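Side-chain contacts in nitrophorin Cim l NP (Cimex lectularius, PDB 2IMQ), which carries nitric oxide on a cysteine-ligated heme b and releases it into the victim during feeding, causing vasodilation: residues A[29-34]-A[38-43]; A[243-248]-A[276-281]; A[9-14]-A[129-134]. One frame throughout, in Å; residues are numbered along the deposited sequence.

Contact 1 of 3, residues A[29-34]-A[38-43]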
loop_
_atom_site.group_PDB
_atom_site.type_symbol
_atom_site.label_atom_id
_atom_site.label_comp_id
_atom_site.label_asym_id
_atom_site.label_seq_id
_atom_site.Cartn_x
_atom_site.Cartn_y
_atom_site.Cartn_z
ATOM N N LEU A 29 -3.857 11.296 3.027
ATOM C CA LEU A 29 -2.521 11.082 3.551
ATOM C C LEU A 29 -2.459 11.134 5.065
ATOM O O LEU A 29 -1.407 10.953 5.661
ATOM C CB LEU A 29 -1.550 12.098 2.959
ATOM C CG LEU A 29 -1.562 12.197 1.459
ATOM C CD1 LEU A 29 -0.658 13.325 1.045
ATOM C CD2 LEU A 29 -1.169 10.967 0.837
ATOM N N GLY A 30 -3.593 11.302 5.728
ATOM C CA GLY A 30 -3.639 11.286 7.162
ATOM C C GLY A 30 -3.122 12.574 7.792
ATOM O O GLY A 30 -2.620 12.502 8.888
ATOM N N LEU A 31 -3.280 13.704 7.101
ATOM C CA LEU A 31 -2.727 15.017 7.509
ATOM C C LEU A 31 -3.798 15.971 8.063
ATOM O O LEU A 31 -3.488 17.050 8.601
ATOM C CB LEU A 31 -2.006 15.667 6.325
ATOM C CG LEU A 31 -0.868 14.829 5.745
ATOM C CD1 LEU A 31 -0.196 15.527 4.524
ATOM C CD2 LEU A 31 0.125 14.460 6.775
ATOM N N ASN A 32 -5.045 15.566 7.972
ATOM C CA ASN A 32 -6.179 16.428 8.269
ATOM C C ASN A 32 -6.453 16.655 9.748
ATOM O O ASN A 32 -7.401 17.397 10.069
ATOM C CB ASN A 32 -7.442 15.833 7.630
ATOM C CG ASN A 32 -7.813 14.439 8.224
ATOM O OD1 ASN A 32 -8.949 14.222 8.655
ATOM N ND2 ASN A 32 -6.862 13.498 8.240
ATOM N N SER A 33 -5.713 16.025 10.650
ATOM C CA SER A 33 -5.822 16.294 12.073
ATOM C C SER A 33 -4.548 16.913 12.602
ATOM O O SER A 33 -4.359 16.998 13.815
ATOM C CB SER A 33 -6.174 15.048 12.884
ATOM O OG SER A 33 -5.202 14.020 12.720
ATOM N N GLY A 34 -3.699 17.386 11.700
ATOM C CA GLY A 34 -2.523 18.146 12.060
ATOM C C GLY A 34 -1.245 17.344 12.297
ATOM O O GLY A 34 -0.230 17.907 12.677
ATOM N N ASP A 38 7.015 11.755 9.309
ATOM C CA ASP A 38 8.320 11.893 8.686
ATOM C C ASP A 38 8.419 11.373 7.273
ATOM O O ASP A 38 9.097 11.957 6.433
ATOM C CB ASP A 38 9.356 11.244 9.588
ATOM C CG ASP A 38 9.364 11.850 10.950
ATOM O OD1 ASP A 38 9.747 13.058 11.059
ATOM O OD2 ASP A 38 8.909 11.240 11.946
ATOM N N VAL A 39 7.713 10.265 7.005
ATOM C CA VAL A 39 7.730 9.615 5.704
ATOM C C VAL A 39 6.286 9.344 5.284
ATOM O O VAL A 39 5.462 8.961 6.121
ATOM C CB VAL A 39 8.502 8.264 5.784
ATOM C CG1 VAL A 39 8.435 7.558 4.463
ATOM C CG2 VAL A 39 9.902 8.562 6.297
ATOM N N ILE A 40 6.011 9.587 4.018
ATOM C CA ILE A 40 4.695 9.227 3.447
ATOM C C ILE A 40 4.890 8.443 2.175
ATOM O O ILE A 40 5.697 8.817 1.308
ATOM C CB ILE A 40 3.901 10.516 3.088
ATOM C CG1 ILE A 40 3.616 11.387 4.311
ATOM C CG2 ILE A 40 2.594 10.177 2.451
ATOM C CD1 ILE A 40 3.044 12.777 3.960
ATOM N N ALA A 41 4.177 7.322 2.049
ATOM C CA ALA A 41 4.226 6.529 0.841
ATOM C C ALA A 41 2.801 6.373 0.294
ATOM O O ALA A 41 1.874 6.143 1.083
ATOM C CB ALA A 41 4.829 5.197 1.091
ATOM N N VAL A 42 2.673 6.536 -1.003
ATOM C CA VAL A 42 1.408 6.431 -1.728
ATOM C C VAL A 42 1.497 5.395 -2.829
ATOM O O VAL A 42 2.339 5.522 -3.709
ATOM C CB VAL A 42 1.049 7.801 -2.380
ATOM C CG1 VAL A 42 -0.301 7.721 -3.092
ATOM C CG2 VAL A 42 1.067 8.920 -1.283
ATOM N N ALA A 43 0.646 4.390 -2.802
ATOM C CA ALA A 43 0.672 3.341 -3.807
ATOM C C ALA A 43 -0.718 3.291 -4.444
ATOM O O ALA A 43 -1.761 3.300 -3.768
ATOM C CB ALA A 43 1.007 1.974 -3.217
#

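Contact 2 of 3, residues A[243-248]-A[276-281]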
loop_
_atom_site.group_PDB
_atom_site.type_symbol
_atom_site.label_atom_id
_atom_site.label_comp_id
_atom_site.label_asym_id
_atom_site.label_seq_id
_atom_site.Cartn_x
_atom_site.Cartn_y
_atom_site.Cartn_z
ATOM N N ASP A 243 -6.955 -3.493 -0.575
ATOM C CA ASP A 243 -5.747 -2.716 -0.178
ATOM C C ASP A 243 -5.307 -3.111 1.224
ATOM O O ASP A 243 -6.127 -3.111 2.146
ATOM C CB ASP A 243 -6.054 -1.232 -0.234
ATOM C CG ASP A 243 -6.086 -0.752 -1.674
ATOM O OD1 ASP A 243 -4.957 -0.557 -2.241
ATOM O OD2 ASP A 243 -7.140 -0.590 -2.348
ATOM N N ARG A 244 -4.029 -3.413 1.399
ATOM C CA ARG A 244 -3.472 -3.859 2.631
ATOM C C ARG A 244 -2.179 -3.135 2.872
ATOM O O ARG A 244 -1.507 -2.685 1.954
ATOM C CB ARG A 244 -3.188 -5.392 2.628
ATOM C CG ARG A 244 -4.305 -6.239 2.054
ATOM C CD ARG A 244 -5.584 -6.296 2.878
ATOM N NE ARG A 244 -5.508 -7.231 3.969
ATOM C CZ ARG A 244 -5.890 -8.494 3.908
ATOM N NH1 ARG A 244 -6.424 -9.001 2.793
ATOM N NH2 ARG A 244 -5.706 -9.275 4.971
ATOM N N ALA A 245 -1.809 -3.072 4.146
ATOM C CA ALA A 245 -0.463 -2.632 4.565
ATOM C C ALA A 245 0.157 -3.673 5.438
ATOM O O ALA A 245 -0.429 -4.075 6.449
ATOM C CB ALA A 245 -0.553 -1.306 5.344
ATOM N N LEU A 246 1.335 -4.117 5.045
ATOM C CA LEU A 246 2.102 -5.095 5.796
ATOM C C LEU A 246 3.415 -4.432 6.182
ATOM O O LEU A 246 3.957 -3.576 5.482
ATOM C CB LEU A 246 2.436 -6.319 4.946
ATOM C CG LEU A 246 1.283 -7.021 4.327
ATOM C CD1 LEU A 246 1.803 -8.199 3.505
ATOM C CD2 LEU A 246 0.234 -7.439 5.356
ATOM N N TYR A 247 3.948 -4.852 7.322
ATOM C CA TYR A 247 5.225 -4.328 7.807
ATOM C C TYR A 247 6.104 -5.401 8.373
ATOM O O TYR A 247 5.624 -6.431 8.810
ATOM C CB TYR A 247 5.001 -3.264 8.888
ATOM C CG TYR A 247 4.376 -3.712 10.171
ATOM C CD1 TYR A 247 5.168 -4.057 11.296
ATOM C CD2 TYR A 247 3.028 -3.814 10.323
ATOM C CE1 TYR A 247 4.589 -4.469 12.508
ATOM C CE2 TYR A 247 2.460 -4.189 11.536
ATOM C CZ TYR A 247 3.221 -4.529 12.610
ATOM O OH TYR A 247 2.573 -4.910 13.793
ATOM N N LYS A 248 7.402 -5.109 8.371
ATOM C CA LYS A 248 8.392 -6.032 8.907
ATOM C C LYS A 248 9.648 -5.236 9.144
ATOM O O LYS A 248 9.908 -4.253 8.473
ATOM C CB LYS A 248 8.715 -7.131 7.855
ATOM C CG LYS A 248 9.457 -8.359 8.292
ATOM C CD LYS A 248 9.501 -9.361 7.125
ATOM C CE LYS A 248 10.296 -10.567 7.557
ATOM N NZ LYS A 248 10.346 -11.595 6.566
ATOM N N ALA A 276 -2.509 3.664 6.733
ATOM C CA ALA A 276 -1.866 3.143 7.906
ATOM C C ALA A 276 -0.899 4.178 8.421
ATOM O O ALA A 276 -0.288 4.907 7.649
ATOM C CB ALA A 276 -1.137 1.812 7.652
ATOM N N LYS A 277 -0.752 4.192 9.719
ATOM C CA LYS A 277 0.133 5.110 10.412
ATOM C C LYS A 277 0.949 4.272 11.358
ATOM O O LYS A 277 0.416 3.448 12.103
ATOM C CB LYS A 277 -0.622 6.212 11.190
ATOM C CG LYS A 277 -1.595 7.002 10.356
ATOM C CD LYS A 277 -2.333 8.066 11.183
ATOM C CE LYS A 277 -3.395 8.749 10.370
ATOM N NZ LYS A 277 -4.038 9.827 11.206
ATOM N N PHE A 278 2.263 4.485 11.325
ATOM C CA PHE A 278 3.207 3.713 12.152
ATOM C C PHE A 278 4.159 4.629 12.863
ATOM O O PHE A 278 4.491 5.689 12.348
ATOM C CB PHE A 278 4.065 2.814 11.261
ATOM C CG PHE A 278 3.280 1.894 10.385
ATOM C CD1 PHE A 278 2.919 2.291 9.109
ATOM C CD2 PHE A 278 3.000 0.609 10.798
ATOM C CE1 PHE A 278 2.220 1.421 8.276
ATOM C CE2 PHE A 278 2.309 -0.277 9.904
ATOM C CZ PHE A 278 1.908 0.184 8.688
ATOM N N ARG A 279 4.668 4.127 13.968
ATOM C CA ARG A 279 5.813 4.732 14.635
ATOM C C ARG A 279 6.929 3.690 14.664
ATOM O O ARG A 279 6.708 2.578 15.121
ATOM C CB ARG A 279 5.439 5.135 16.022
ATOM C CG ARG A 279 6.525 5.751 16.867
ATOM C CD ARG A 279 6.007 6.061 18.279
ATOM N NE ARG A 279 4.875 6.976 18.230
ATOM C CZ ARG A 279 3.799 6.910 19.006
ATOM N NH1 ARG A 279 3.660 5.940 19.913
ATOM N NH2 ARG A 279 2.835 7.818 18.863
ATOM N N VAL A 280 8.079 4.033 14.096
ATOM C CA VAL A 280 9.237 3.148 14.101
ATOM C C VAL A 280 10.294 3.635 15.073
ATOM O O VAL A 280 10.450 4.848 15.250
ATOM C CB VAL A 280 9.816 2.948 12.675
ATOM C CG1 VAL A 280 8.713 2.559 11.702
ATOM C CG2 VAL A 280 10.541 4.122 12.171
ATOM N N THR A 281 10.964 2.692 15.728
ATOM C CA THR A 281 12.005 3.014 16.735
ATOM C C THR A 281 13.343 2.694 16.128
ATOM O O THR A 281 13.637 1.560 15.770
ATOM C CB THR A 281 11.743 2.215 18.015
ATOM O OG1 THR A 281 10.453 2.570 18.516
ATOM C CG2 THR A 281 12.737 2.569 19.127
#

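Contact 3 of 3, residues A[9-14]-A[129-134]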
loop_
_atom_site.group_PDB
_atom_site.type_symbol
_atom_site.label_atom_id
_atom_site.label_comp_id
_atom_site.label_asym_id
_atom_site.label_seq_id
_atom_site.Cartn_x
_atom_site.Cartn_y
_atom_site.Cartn_z
ATOM N N VAL A 9 5.522 7.141 9.999
ATOM C CA VAL A 9 5.344 6.804 8.606
ATOM C C VAL A 9 3.861 6.680 8.387
ATOM O O VAL A 9 3.174 6.032 9.187
ATOM C CB VAL A 9 6.000 5.416 8.241
ATOM C CG1 VAL A 9 5.772 5.052 6.757
ATOM C CG2 VAL A 9 7.449 5.420 8.623
ATOM N N HIS A 10 3.359 7.346 7.343
ATOM C CA HIS A 10 1.991 7.122 6.833
ATOM C C HIS A 10 2.094 6.452 5.490
ATOM O O HIS A 10 2.902 6.854 4.656
ATOM C CB HIS A 10 1.233 8.452 6.659
ATOM C CG HIS A 10 0.846 9.114 7.949
ATOM N ND1 HIS A 10 -0.064 10.156 8.007
ATOM C CD2 HIS A 10 1.243 8.876 9.223
ATOM C CE1 HIS A 10 -0.193 10.533 9.268
ATOM N NE2 HIS A 10 0.599 9.789 10.025
ATOM N N THR A 11 1.280 5.441 5.293
ATOM C CA THR A 11 1.126 4.824 3.990
ATOM C C THR A 11 -0.311 4.856 3.569
ATOM O O THR A 11 -1.217 4.714 4.401
ATOM C CB THR A 11 1.627 3.348 4.010
ATOM O OG1 THR A 11 0.813 2.535 4.864
ATOM C CG2 THR A 11 3.062 3.263 4.508
ATOM N N VAL A 12 -0.538 5.021 2.281
ATOM C CA VAL A 12 -1.856 4.851 1.738
ATOM C C VAL A 12 -1.798 4.083 0.462
ATOM O O VAL A 12 -0.922 4.341 -0.372
ATOM C CB VAL A 12 -2.600 6.224 1.591
ATOM C CG1 VAL A 12 -1.926 7.140 0.581
ATOM C CG2 VAL A 12 -4.044 6.041 1.230
ATOM N N SER A 13 -2.722 3.159 0.290
ATOM C CA SER A 13 -2.839 2.570 -0.995
ATOM C C SER A 13 -4.291 2.518 -1.441
ATOM O O SER A 13 -5.248 2.497 -0.606
ATOM C CB SER A 13 -2.220 1.218 -1.047
ATOM O OG SER A 13 -3.032 0.220 -0.476
ATOM N N TRP A 14 -4.451 2.471 -2.749
ATOM C CA TRP A 14 -5.776 2.490 -3.338
ATOM C C TRP A 14 -5.736 1.787 -4.657
ATOM O O TRP A 14 -4.989 2.154 -5.565
ATOM C CB TRP A 14 -6.178 3.926 -3.538
ATOM C CG TRP A 14 -7.595 4.177 -3.847
ATOM C CD1 TRP A 14 -8.636 3.290 -3.902
ATOM C CD2 TRP A 14 -8.153 5.465 -3.993
ATOM N NE1 TRP A 14 -9.802 3.975 -4.173
ATOM C CE2 TRP A 14 -9.521 5.315 -4.231
ATOM C CE3 TRP A 14 -7.613 6.752 -3.974
ATOM C CZ2 TRP A 14 -10.349 6.406 -4.423
ATOM C CZ3 TRP A 14 -8.433 7.805 -4.182
ATOM C CH2 TRP A 14 -9.773 7.636 -4.381
ATOM N N PHE A 129 15.069 2.056 4.928
ATOM C CA PHE A 129 13.615 1.892 4.664
ATOM C C PHE A 129 13.404 1.308 3.285
ATOM O O PHE A 129 14.077 1.702 2.341
ATOM C CB PHE A 129 12.892 3.250 4.700
ATOM C CG PHE A 129 12.750 3.839 6.052
ATOM C CD1 PHE A 129 13.835 4.455 6.683
ATOM C CD2 PHE A 129 11.541 3.817 6.707
ATOM C CE1 PHE A 129 13.712 5.013 7.947
ATOM C CE2 PHE A 129 11.403 4.370 7.955
ATOM C CZ PHE A 129 12.514 4.988 8.576
ATOM N N SER A 130 12.428 0.400 3.152
ATOM C CA SER A 130 11.996 -0.090 1.857
ATOM C C SER A 130 10.482 -0.072 1.855
ATOM O O SER A 130 9.873 -0.510 2.788
ATOM C CB SER A 130 12.492 -1.534 1.571
ATOM O OG SER A 130 13.918 -1.599 1.478
ATOM N N PHE A 131 9.980 0.427 0.759
ATOM C CA PHE A 131 8.543 0.434 0.429
ATOM C C PHE A 131 8.273 -0.317 -0.856
ATOM O O PHE A 131 8.866 -0.014 -1.888
ATOM C CB PHE A 131 8.027 1.872 0.277
ATOM C CG PHE A 131 8.043 2.638 1.562
ATOM C CD1 PHE A 131 9.215 3.241 2.015
ATOM C CD2 PHE A 131 6.944 2.643 2.389
ATOM C CE1 PHE A 131 9.222 3.906 3.215
ATOM C CE2 PHE A 131 6.957 3.311 3.580
ATOM C CZ PHE A 131 8.104 3.927 4.010
ATOM N N THR A 132 7.385 -1.314 -0.794
ATOM C CA THR A 132 7.000 -2.124 -1.906
ATOM C C THR A 132 5.531 -1.943 -2.204
ATOM O O THR A 132 4.715 -1.888 -1.309
ATOM C CB THR A 132 7.263 -3.609 -1.581
ATOM O OG1 THR A 132 8.658 -3.770 -1.418
ATOM C CG2 THR A 132 6.804 -4.560 -2.674
ATOM N N THR A 133 5.240 -1.927 -3.489
ATOM C CA THR A 133 3.869 -2.227 -3.953
ATOM C C THR A 133 3.902 -3.332 -5.017
ATOM O O THR A 133 4.945 -3.569 -5.641
ATOM C CB THR A 133 3.138 -0.954 -4.444
ATOM O OG1 THR A 133 1.717 -1.205 -4.537
ATOM C CG2 THR A 133 3.583 -0.486 -5.766
ATOM N N SER A 134 2.781 -4.007 -5.234
ATOM C CA SER A 134 2.740 -5.099 -6.166
ATOM C C SER A 134 1.352 -5.240 -6.726
ATOM O O SER A 134 0.369 -4.722 -6.175
ATOM C CB SER A 134 3.205 -6.363 -5.493
ATOM O OG SER A 134 2.345 -6.690 -4.390
#

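Contact 1 of 3, residues A[29-34]-A[38-43]
L29 and I40 each bury 56 Å² in this contact, and V42 adds 19 Å². All the evidence for cohesion is apolar: three carbon-to-carbon approaches join 29-34 to the strand beginning at V39. The working end of L29 is its CD2 methyl, which stands over two branches of the strand, approaching V42 CG2 at 3.7 Å and lying 4.2 Å from I40 CG2. Both strand side chains meet the leucine at about a right angle, so the leucine end lies across them instead of running alongside. With chi2 at 175°, CD1 is the branch anti to CA, and CD2 turns aside toward the strand, where it meets both V42 and I40. I40 divides its work between two branches. CG2, set opposite the backbone N, faces L29, while the longer arm through CG1 takes CD1 to 4.3 Å from L31 CD1, a looser touch.

The backbone turns sharply between the two leucines. G30, with phi 76°, ends helix 26-29 in a Schellman motif, and a type I turn from L31 to G34, closed by G34 N to L31 O, follows at once. L68 of helix 57-70 packs on L29, L31 and I40, and V12 of strand 6-17 packs on L29 and V42, completing the apolar cluster. The side chain of V42 lies about 4 Å from the heme. The contact thus joins a helix-terminating loop to one face of the mixed sheet in a DNase I-like beta-sandwich, on the side where this nitrophorin holds its heme.

Contact 2 of 3, residues A[243-248]-A[276-281]
Y247 and F278 meet as an offset edge-to-face aromatic pair, with the edge of F278 directed at the face of Y247. The ring centroids are 5.6 Å apart and the planes are inclined at 64°, short of a strict T. The offset shows in the individual atoms: F278 CE2 comes to 3.6 Å from Y247 CD2 and 4.0 Å from Y247 CG, so it lies near the root of the tyrosine ring and far from the phenol end. With chi1 at 65° the tyrosine CG lies between the backbone N and the carbonyl carbon, and the root of the ring is what F278 CE2 meets.

A smaller apolar contact lies next to the rings. A245 CB approaches A276 CB at 3.9 Å, a methyl-to-methyl meeting of two side chains that point at each other, and A245 CB also stands 4.4 Å from F278 CZ, at the edge of that ring and near its plane. The strand axes run almost parallel, at 12°, but their closest approach of 9.0 Å is far too wide for backbone pairing. They belong to different sheets, 243-248 at the margin of the five-stranded one and 274-281 within the six-stranded one, and these side chains form part of the interior between the two sheets of the beta-sandwich. The spacing widens along the pair, from 6.8 Å between the CA atoms of A245 and A276 to 9.4 Å between those of Y247 and F278; alanines occupy the narrower part and aromatic rings the wider.

Further apolar groups close round the rings. F167 of strand 165-169 meets the ring of F278 and also touches Y247, while I255 and P257 of strand 255-262 pack on Y247.

Contact 3 of 3, residues A[9-14]-A[129-134]
V9 sends its two methyls to two different phenylalanines. CG1, opposite the backbone N at a chi1 of 179°, meets the edge of the F131 ring in its plane, 3.8 Å from CZ, and it stands equally near CE2. CG2 lies 4.1 Å from F129 CE2 in an oblique approach. The two meetings differ in direction: V9 and F131 extend from opposing strands toward each other, while V9 and F129 slide past one another. T11 supplies a third methyl, its CG2 lying 4.0 Å from F131 CE2, again at the ring edge. F131 is therefore held along one edge by two residues of the same strand, V9 and T11.

The strands that carry these groups have axes 10.2 Å apart at an angle of 9°, and the CA atoms of T11 and F131 are 9.3 Å apart. Such spacing is bridged by side chains, as between the two layers of a sandwich. In the next shell F131 meets the F167 ring at about 15° between planes, and V39 and A41 of strand 39-46 pack on it. The F129 ring meets that of F165, with the planes more steeply inclined. Behind V9 and T11, backbone hydrogen bonds to F278 and A276 fix strand 6-17 within its own sheet.

With methyl groups and ring carbons making every close approach, and all four residues buried, the attraction across this contact is probably dispersion and exclusion of water; the backbone hydrogen bonds that pair the strands run within each sheet, and S13 OG to D243 OD1 adds a polar tie between the layers nearby.

Strand 6-17 ties the three contacts together. It pairs with strand 39-46 of contact 1, where A43 N lies 2.9 Å from V12 O, and with strand 274-281 of contact 2, where F278 N lies 2.8 Å from V9 O. Contacts 2 and 3 both lie in the interior of the sandwich, their centres 8 Å apart, whereas contact 1 packs on the other face of the six-stranded sheet. H10 points that way too, its ND1 lying 2.8 Å from L29 O. S13 OG, 2.7 Å from D243 OD1, joins the layers. The heme is about 4 Å from the side chain of V42 but about 12 Å from that of T11, although W14 of segment 9-14 touches it.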